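Long-range contacts in metallo-beta-lactamase family protein (Staphylococcus aureus, PDB 3R2U), which probably acts as a non-haem iron persulfide dioxygenase of the metallo-beta-lactamase superfamily, joined to a rhodanese-like sulfurtransferase domain: residues E78-A83 with G142-S147; S103-D108 with E146-L151. All coordinates share one frame; numbering follows the deposited sequence.

Interaction 1: residues E78-A83 with G142-S147; sequences ETHIHA and GHTPES. With FE (Fe (III) ion), chain E.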
ATOM      1  N   GLU A  78      21.882 -19.784  11.889  1.00 18.31           N
ATOM      2  CA  GLU A  78      20.697 -20.470  12.207  1.00 19.50           C
ATOM      3  C   GLU A  78      20.912 -21.279  13.490  1.00 18.77           C
ATOM      4  O   GLU A  78      21.912 -21.962  13.628  1.00 19.83           O
ATOM      5  CB  GLU A  78      20.395 -21.367  11.000  1.00 19.76           C
ATOM      6  CG  GLU A  78      19.229 -22.207  11.123  1.00 23.82           C
ATOM      7  CD  GLU A  78      18.753 -22.692   9.766  1.00 27.42           C
ATOM      8  OE1 GLU A  78      18.154 -21.875   9.017  1.00 25.02           O
ATOM      9  OE2 GLU A  78      18.940 -23.897   9.484  1.00 22.57           O
ATOM     10  N   THR A  79      19.948 -21.241  14.397  1.00 18.06           N
ATOM     11  CA  THR A  79      20.082 -21.933  15.674  1.00 18.96           C
ATOM     12  C   THR A  79      19.949 -23.461  15.630  1.00 20.49           C
ATOM     13  O   THR A  79      20.547 -24.161  16.456  1.00 21.05           O
ATOM     14  CB  THR A  79      19.110 -21.351  16.709  1.00 19.13           C
ATOM     15  OG1 THR A  79      17.755 -21.503  16.265  1.00 19.48           O
ATOM     16  CG2 THR A  79      19.401 -19.825  16.915  1.00 18.54           C
ATOM     17  N   HIS A  80      19.158 -23.975  14.696  1.00 20.78           N
ATOM     18  CA  HIS A  80      18.918 -25.412  14.575  1.00 20.39           C
ATOM     19  C   HIS A  80      18.078 -25.715  13.353  1.00 20.03           C
ATOM     20  O   HIS A  80      17.639 -24.789  12.652  1.00 19.95           O
ATOM     21  CB  HIS A  80      18.188 -25.940  15.833  1.00 21.19           C
ATOM     22  CG  HIS A  80      16.815 -25.383  16.040  1.00 21.95           C
ATOM     23  ND1 HIS A  80      16.583 -24.066  16.379  1.00 20.69           N
ATOM     24  CD2 HIS A  80      15.602 -25.985  16.023  1.00 21.98           C
ATOM     25  CE1 HIS A  80      15.280 -23.875  16.513  1.00 19.35           C
ATOM     26  NE2 HIS A  80      14.667 -25.027  16.309  1.00 20.31           N
ATOM     27  N   ILE A  81      17.854 -27.001  13.093  0.70 19.51           N
ATOM     28  CA  ILE A  81      17.037 -27.438  11.967  0.70 19.79           C
ATOM     29  C   ILE A  81      15.570 -27.233  12.373  0.70 19.18           C
ATOM     30  O   ILE A  81      15.042 -27.946  13.215  0.70 19.04           O
ATOM     31  CB  ILE A  81      17.317 -28.931  11.595  0.70 20.75           C
ATOM     32  CG1 ILE A  81      18.814 -29.147  11.314  0.70 20.41           C
ATOM     33  CG2 ILE A  81      16.481 -29.345  10.416  0.70 19.09           C
ATOM     34  CD1 ILE A  81      19.194 -30.591  10.919  0.70 18.13           C
ATOM     35  N   HIS A  82      14.930 -26.227  11.788  1.00 19.51           N
ATOM     36  CA  HIS A  82      13.572 -25.855  12.169  1.00 18.70           C
ATOM     37  C   HIS A  82      12.495 -26.795  11.714  1.00 20.36           C
ATOM     38  O   HIS A  82      12.585 -27.393  10.649  1.00 20.23           O
ATOM     39  CB  HIS A  82      13.268 -24.438  11.691  1.00 19.26           C
ATOM     40  CG  HIS A  82      14.170 -23.422  12.291  1.00 18.92           C
ATOM     41  ND1 HIS A  82      14.104 -23.077  13.621  1.00 19.64           N
ATOM     42  CD2 HIS A  82      15.179 -22.692  11.759  1.00 20.79           C
ATOM     43  CE1 HIS A  82      15.023 -22.162  13.876  1.00 21.18           C
ATOM     44  NE2 HIS A  82      15.694 -21.920  12.767  1.00 21.03           N
ATOM     45  N   ALA A  83      11.475 -26.924  12.560  1.00 20.28           N
ATOM     46  CA  ALA A  83      10.332 -27.786  12.293  1.00 22.37           C
ATOM     47  C   ALA A  83       9.074 -26.987  12.014  1.00 21.09           C
ATOM     48  O   ALA A  83       8.060 -27.559  11.633  1.00 22.72           O
ATOM     49  CB  ALA A  83      10.082 -28.695  13.503  1.00 22.75           C
ATOM     50  N   GLY A 142      18.814 -30.346  23.174  1.00 23.75           N
ATOM     51  CA  GLY A 142      17.608 -30.627  23.974  1.00 24.96           C
ATOM     52  C   GLY A 142      16.375 -30.598  23.090  1.00 24.53           C
ATOM     53  O   GLY A 142      15.696 -31.608  22.911  1.00 24.55           O
ATOM     54  N   HIS A 143      16.085 -29.424  22.550  1.00 23.60           N
ATOM     55  CA  HIS A 143      15.000 -29.267  21.610  1.00 23.35           C
ATOM     56  C   HIS A 143      15.357 -30.135  20.400  1.00 23.42           C
ATOM     57  O   HIS A 143      14.518 -30.879  19.892  1.00 24.06           O
ATOM     58  CB  HIS A 143      14.836 -27.798  21.247  1.00 22.94           C
ATOM     59  CG  HIS A 143      13.822 -27.556  20.184  1.00 22.24           C
ATOM     60  ND1 HIS A 143      12.484 -27.826  20.364  1.00 23.45           N
ATOM     61  CD2 HIS A 143      13.944 -27.051  18.934  1.00 20.01           C
ATOM     62  CE1 HIS A 143      11.824 -27.509  19.260  1.00 22.60           C
ATOM     63  NE2 HIS A 143      12.688 -27.039  18.379  1.00 21.20           N
ATOM     64  N   THR A 144      16.616 -30.039  19.972  1.00 21.78           N
ATOM     65  CA  THR A 144      17.178 -30.888  18.933  1.00 22.40           C
ATOM     66  C   THR A 144      18.607 -31.198  19.349  1.00 22.69           C
ATOM     67  O   THR A 144      19.206 -30.429  20.125  1.00 20.43           O
ATOM     68  CB  THR A 144      17.231 -30.239  17.540  1.00 22.40           C
ATOM     69  OG1 THR A 144      18.160 -29.145  17.557  1.00 23.75           O
ATOM     70  CG2 THR A 144      15.856 -29.791  17.109  1.00 20.71           C
ATOM     71  N   PRO A 145      19.160 -32.319  18.851  1.00 21.88           N
ATOM     72  CA  PRO A 145      20.529 -32.656  19.238  1.00 23.49           C
ATOM     73  C   PRO A 145      21.586 -31.649  18.749  1.00 23.81           C
ATOM     74  O   PRO A 145      22.663 -31.534  19.367  1.00 23.25           O
ATOM     75  CB  PRO A 145      20.758 -34.046  18.602  1.00 24.26           C
ATOM     76  CG  PRO A 145      19.367 -34.529  18.155  1.00 26.82           C
ATOM     77  CD  PRO A 145      18.590 -33.287  17.893  1.00 23.87           C
ATOM     78  N   GLU A 146      21.280 -30.926  17.667  1.00 22.88           N
ATOM     79  CA  GLU A 146      22.242 -29.982  17.087  1.00 23.50           C
ATOM     80  C   GLU A 146      22.058 -28.526  17.519  1.00 21.83           C
ATOM     81  O   GLU A 146      22.876 -27.697  17.158  1.00 22.69           O
ATOM     82  CB  GLU A 146      22.228 -30.038  15.552  1.00 22.97           C
ATOM     83  CG  GLU A 146      21.101 -29.245  14.857  1.00 24.37           C
ATOM     84  CD  GLU A 146      19.721 -29.860  15.012  1.00 25.20           C
ATOM     85  OE1 GLU A 146      19.618 -31.068  15.298  1.00 23.38           O
ATOM     86  OE2 GLU A 146      18.733 -29.132  14.814  1.00 24.82           O
ATOM     87  N   SER A 147      21.001 -28.227  18.271  1.00 20.26           N
ATOM     88  CA  SER A 147      20.692 -26.854  18.679  1.00 19.32           C
ATOM     89  C   SER A 147      21.854 -26.110  19.262  1.00 20.05           C
ATOM     90  O   SER A 147      22.520 -26.597  20.157  1.00 21.49           O
ATOM     91  CB  SER A 147      19.543 -26.793  19.707  1.00 19.20           C
ATOM     92  OG  SER A 147      18.289 -27.005  19.098  1.00 20.50           O
TER
HETATM   93 FE    FE E 443      12.393 -25.664  16.580  1.00 52.55          FE
HETATM   94  O   HOH W   1      12.817 -27.565  15.240  1.00 15.09           O
HETATM   95  O   HOH W   2      12.095 -24.343  14.742  1.00 15.67           O
HETATM   96  O   HOH W   3      10.290 -26.133  16.618  1.00 19.61           O
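The imidazole of His80 lies across the edge of the His143 ring, with NE2 of His80 3.4 Å from CD2 of His143 and the two planes turned 83° apart. Both rings point a nitrogen at one iron(III) ion: His80 NE2 binds it at 2.4 Å and His143 NE2 at 2.3 Å. Asp169 and three waters complete the shell; water 1 also donates to Ile81 O. Away from the metal, His80 ND1 donates nearly in its ring plane to Thr79 OG1 (2.8 Å), and His143 ND1 is paired with the backbone O of Arg178, so both rings are fixed against rotation. Beside His80 CB, the Glu146 chain, folded back about its CB-CG bond (chi2 -72°), brings OE2 to Ile81 N at 2.9 Å, an almost straight bond (170°) on the anti side of the carboxylate. Ser147 OG, sharing a hydrogen bond with Thr144 OG1, rests 3.4 Å from His80 CB. His80 and His82 form an H-x-H pair in the position of the superfamily's HxHxDH motif; here His82 ND1 meets only the iron-bound water 2. Second-shell bonds thus orient the ligands, and any charge effect of Glu146 on the iron is probably partly offset by adjacent Lys274.

Interaction 2: residues S103-D108 with E146-L151; sequences SGESDD and ESISFL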
ATOM      1  N   SER A 103      24.813 -25.254  12.634  1.00 19.89           N
ATOM      2  CA  SER A 103      25.393 -26.212  13.535  1.00 20.88           C
ATOM      3  C   SER A 103      26.049 -27.437  12.886  1.00 21.98           C
ATOM      4  O   SER A 103      25.460 -28.115  12.031  1.00 20.57           O
ATOM      5  CB  SER A 103      24.337 -26.693  14.537  1.00 21.58           C
ATOM      6  OG  SER A 103      24.888 -27.678  15.426  1.00 20.48           O
ATOM      7  N   GLY A 104      27.280 -27.709  13.328  1.00 22.39           N
ATOM      8  CA  GLY A 104      28.001 -28.923  12.972  1.00 24.52           C
ATOM      9  C   GLY A 104      28.001 -29.854  14.176  1.00 25.58           C
ATOM     10  O   GLY A 104      28.777 -30.788  14.230  1.00 25.81           O
ATOM     11  N   GLU A 105      27.137 -29.590  15.159  1.00 26.17           N
ATOM     12  CA  GLU A 105      27.053 -30.406  16.368  1.00 29.00           C
ATOM     13  C   GLU A 105      26.012 -31.502  16.194  1.00 31.85           C
ATOM     14  O   GLU A 105      25.183 -31.737  17.063  1.00 34.33           O
ATOM     15  CB  GLU A 105      26.699 -29.545  17.583  1.00 27.55           C
ATOM     16  CG  GLU A 105      27.795 -28.576  18.029  1.00 28.65           C
ATOM     17  CD  GLU A 105      28.993 -29.262  18.693  1.00 31.72           C
ATOM     18  OE1 GLU A 105      29.004 -30.512  18.771  1.00 29.70           O
ATOM     19  OE2 GLU A 105      29.935 -28.548  19.130  1.00 32.06           O
ATOM     20  N   SER A 106      26.063 -32.173  15.064  1.00 35.47           N
ATOM     21  CA  SER A 106      25.094 -33.201  14.738  1.00 38.45           C
ATOM     22  C   SER A 106      25.832 -34.496  14.487  1.00 40.39           C
ATOM     23  O   SER A 106      27.047 -34.491  14.293  1.00 40.33           O
ATOM     24  CB  SER A 106      24.342 -32.778  13.474  1.00 38.36           C
ATOM     25  OG  SER A 106      25.269 -32.582  12.408  1.00 40.81           O
ATOM     26  N   ASP A 107      25.118 -35.616  14.502  1.00 42.75           N
ATOM     27  CA  ASP A 107      25.767 -36.881  14.193  1.00 45.65           C
ATOM     28  C   ASP A 107      25.860 -36.983  12.667  1.00 46.26           C
ATOM     29  O   ASP A 107      25.367 -36.116  11.938  1.00 45.08           O
ATOM     30  CB  ASP A 107      25.053 -38.073  14.833  1.00 46.95           C
ATOM     31  CG  ASP A 107      23.633 -38.256  14.336  1.00 48.55           C
ATOM     32  OD1 ASP A 107      23.209 -37.573  13.374  1.00 50.17           O
ATOM     33  OD2 ASP A 107      22.939 -39.112  14.918  1.00 54.22           O
ATOM     34  N   ASP A 108      26.468 -38.051  12.187  1.00 48.60           N
ATOM     35  CA  ASP A 108      26.715 -38.223  10.753  1.00 49.62           C
ATOM     36  C   ASP A 108      25.456 -38.362   9.876  1.00 48.45           C
ATOM     37  O   ASP A 108      25.555 -38.330   8.650  1.00 49.90           O
ATOM     38  CB  ASP A 108      27.637 -39.441  10.548  1.00 51.97           C
ATOM     39  CG  ASP A 108      28.963 -39.321  11.322  1.00 55.56           C
ATOM     40  OD1 ASP A 108      29.229 -38.243  11.904  1.00 59.89           O
ATOM     41  OD2 ASP A 108      29.743 -40.304  11.355  1.00 61.89           O
ATOM     42  N   GLU A 146      21.280 -30.926  17.667  1.00 22.88           N
ATOM     43  CA  GLU A 146      22.242 -29.982  17.087  1.00 23.50           C
ATOM     44  C   GLU A 146      22.058 -28.526  17.519  1.00 21.83           C
ATOM     45  O   GLU A 146      22.876 -27.697  17.158  1.00 22.69           O
ATOM     46  CB  GLU A 146      22.228 -30.038  15.552  1.00 22.97           C
ATOM     47  CG  GLU A 146      21.101 -29.245  14.857  1.00 24.37           C
ATOM     48  CD  GLU A 146      19.721 -29.860  15.012  1.00 25.20           C
ATOM     49  OE1 GLU A 146      19.618 -31.068  15.298  1.00 23.38           O
ATOM     50  OE2 GLU A 146      18.733 -29.132  14.814  1.00 24.82           O
ATOM     51  N   SER A 147      21.001 -28.227  18.271  1.00 20.26           N
ATOM     52  CA  SER A 147      20.692 -26.854  18.679  1.00 19.32           C
ATOM     53  C   SER A 147      21.854 -26.110  19.262  1.00 20.05           C
ATOM     54  O   SER A 147      22.520 -26.597  20.157  1.00 21.49           O
ATOM     55  CB  SER A 147      19.543 -26.793  19.707  1.00 19.20           C
ATOM     56  OG  SER A 147      18.289 -27.005  19.098  1.00 20.50           O
ATOM     57  N   ILE A 148      22.069 -24.910  18.741  1.00 19.57           N
ATOM     58  CA  ILE A 148      23.094 -24.025  19.220  1.00 19.80           C
ATOM     59  C   ILE A 148      22.481 -22.673  19.545  1.00 19.15           C
ATOM     60  O   ILE A 148      21.447 -22.306  19.003  1.00 18.94           O
ATOM     61  CB  ILE A 148      24.255 -23.862  18.194  1.00 20.65           C
ATOM     62  CG1 ILE A 148      23.737 -23.399  16.839  1.00 20.33           C
ATOM     63  CG2 ILE A 148      25.061 -25.184  18.073  1.00 19.75           C
ATOM     64  CD1 ILE A 148      24.833 -23.121  15.837  1.00 21.03           C
ATOM     65  N   SER A 149      23.099 -21.980  20.488  1.00 19.89           N
ATOM     66  CA  SER A 149      22.706 -20.645  20.879  1.00 19.74           C
ATOM     67  C   SER A 149      23.886 -19.702  20.669  1.00 20.09           C
ATOM     68  O   SER A 149      25.043 -20.143  20.735  1.00 21.16           O
ATOM     69  CB  SER A 149      22.278 -20.636  22.345  1.00 20.56           C
ATOM     70  OG  SER A 149      21.069 -21.363  22.515  1.00 19.83           O
ATOM     71  N   PHE A 150      23.610 -18.414  20.420  1.00 17.77           N
ATOM     72  CA  PHE A 150      24.679 -17.455  20.170  1.00 18.65           C
ATOM     73  C   PHE A 150      24.786 -16.370  21.263  1.00 19.00           C
ATOM     74  O   PHE A 150      23.835 -15.610  21.503  1.00 19.61           O
ATOM     75  CB  PHE A 150      24.479 -16.820  18.786  1.00 17.79           C
ATOM     76  CG  PHE A 150      24.344 -17.827  17.666  1.00 17.86           C
ATOM     77  CD1 PHE A 150      25.451 -18.369  17.066  1.00 22.70           C
ATOM     78  CD2 PHE A 150      23.099 -18.199  17.191  1.00 22.23           C
ATOM     79  CE1 PHE A 150      25.316 -19.275  15.999  1.00 20.54           C
ATOM     80  CE2 PHE A 150      22.970 -19.117  16.143  1.00 17.73           C
ATOM     81  CZ  PHE A 150      24.080 -19.643  15.563  1.00 17.81           C
ATOM     82  N   LEU A 151      25.936 -16.315  21.925  1.00 19.22           N
ATOM     83  CA  LEU A 151      26.178 -15.350  23.006  1.00 19.02           C
ATOM     84  C   LEU A 151      26.883 -14.135  22.435  1.00 19.63           C
ATOM     85  O   LEU A 151      28.040 -14.210  21.983  1.00 20.08           O
ATOM     86  CB  LEU A 151      27.008 -15.977  24.114  1.00 19.63           C
ATOM     87  CG  LEU A 151      27.247 -15.132  25.375  1.00 20.69           C
ATOM     88  CD1 LEU A 151      25.923 -14.965  26.137  1.00 21.02           C
ATOM     89  CD2 LEU A 151      28.323 -15.785  26.258  1.00 20.10           C
TER
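The backbones come closest where the turn after strand 99-103 passes the start of strand 148-153, Glu105 and Glu146 standing 4.9 Å apart between CA atoms, and no backbone-to-backbone N-H...O bond joins the two segments. Instead the O of Glu105, the central residue of an inverse gamma turn, receives a CA-H...O contact from Glu146 CA at 3.4 Å. The principal polar link is made by Ser103. Its OG, set opposite the backbone N about the CA–CB bond (chi1 179°), donates to Glu146 O at 2.7 Å, arriving in the carbonyl plane on a lone pair, with a C=O...donor angle of 135°. The same hydroxyl accepts from Glu105 N at 3.0 Å, closing an ST turn. One oxygen therefore ties its own turn together and fastens it to the neighbouring segment. Ile148 packs on Ser103 with two branches: CG2 lies 3.6 Å from Ser103 OG, while CD1 comes within 3.8 Å of Ser103 CB. On the Glu146 side, CB packs 4.0 Å from Ser106 CB and its methylene CG passes beside Ser103, before the carboxylate turns away to Ile81 N. Glu105 begins toward Ile148 but its chain then bends off, and OE2 accepts from His124 N instead. Beyond the contact, Ile148 also touches Val137 of strand 133-139, and Gly104 is joined by backbone hydrogen bonding to Val122 of strand 120-122. The contact thus bridges the two beta-sheets of the alpha-beta/beta-alpha sandwich near their metal-bearing ends. Its chemistry is a buried serine hydroxyl used both as donor and as acceptor, with Glu146 CB and Ile148 CG2 packed beside it; this satisfies the carbonyl of Glu146 just where the chain enters its strand and probably steadies the backbone there.

The two contacts lie about 7 Å apart, centre to centre, and share Glu146 and Ser147, the last residues before strand 148-153. Along the chain, segment 78-83 comes after strand 72-77, and segment 103-108 starts at the end of strand 99-103, its parallel neighbour in one sheet; both meet overlapping parts of the region 142-151, where a loop leads from strand 133-139 into strand 148-153 of the second sheet. Interaction 1 is on the metal side of this seam and interaction 2 is farther from the iron. They also touch directly: Thr79 O lies 2.8 Å from Ile148 N, a probable hydrogen bond, and Phe150 CE2 packs on Thr79 CG2. Together they join both sheets of the metallo-beta-lactamase fold beside its iron site.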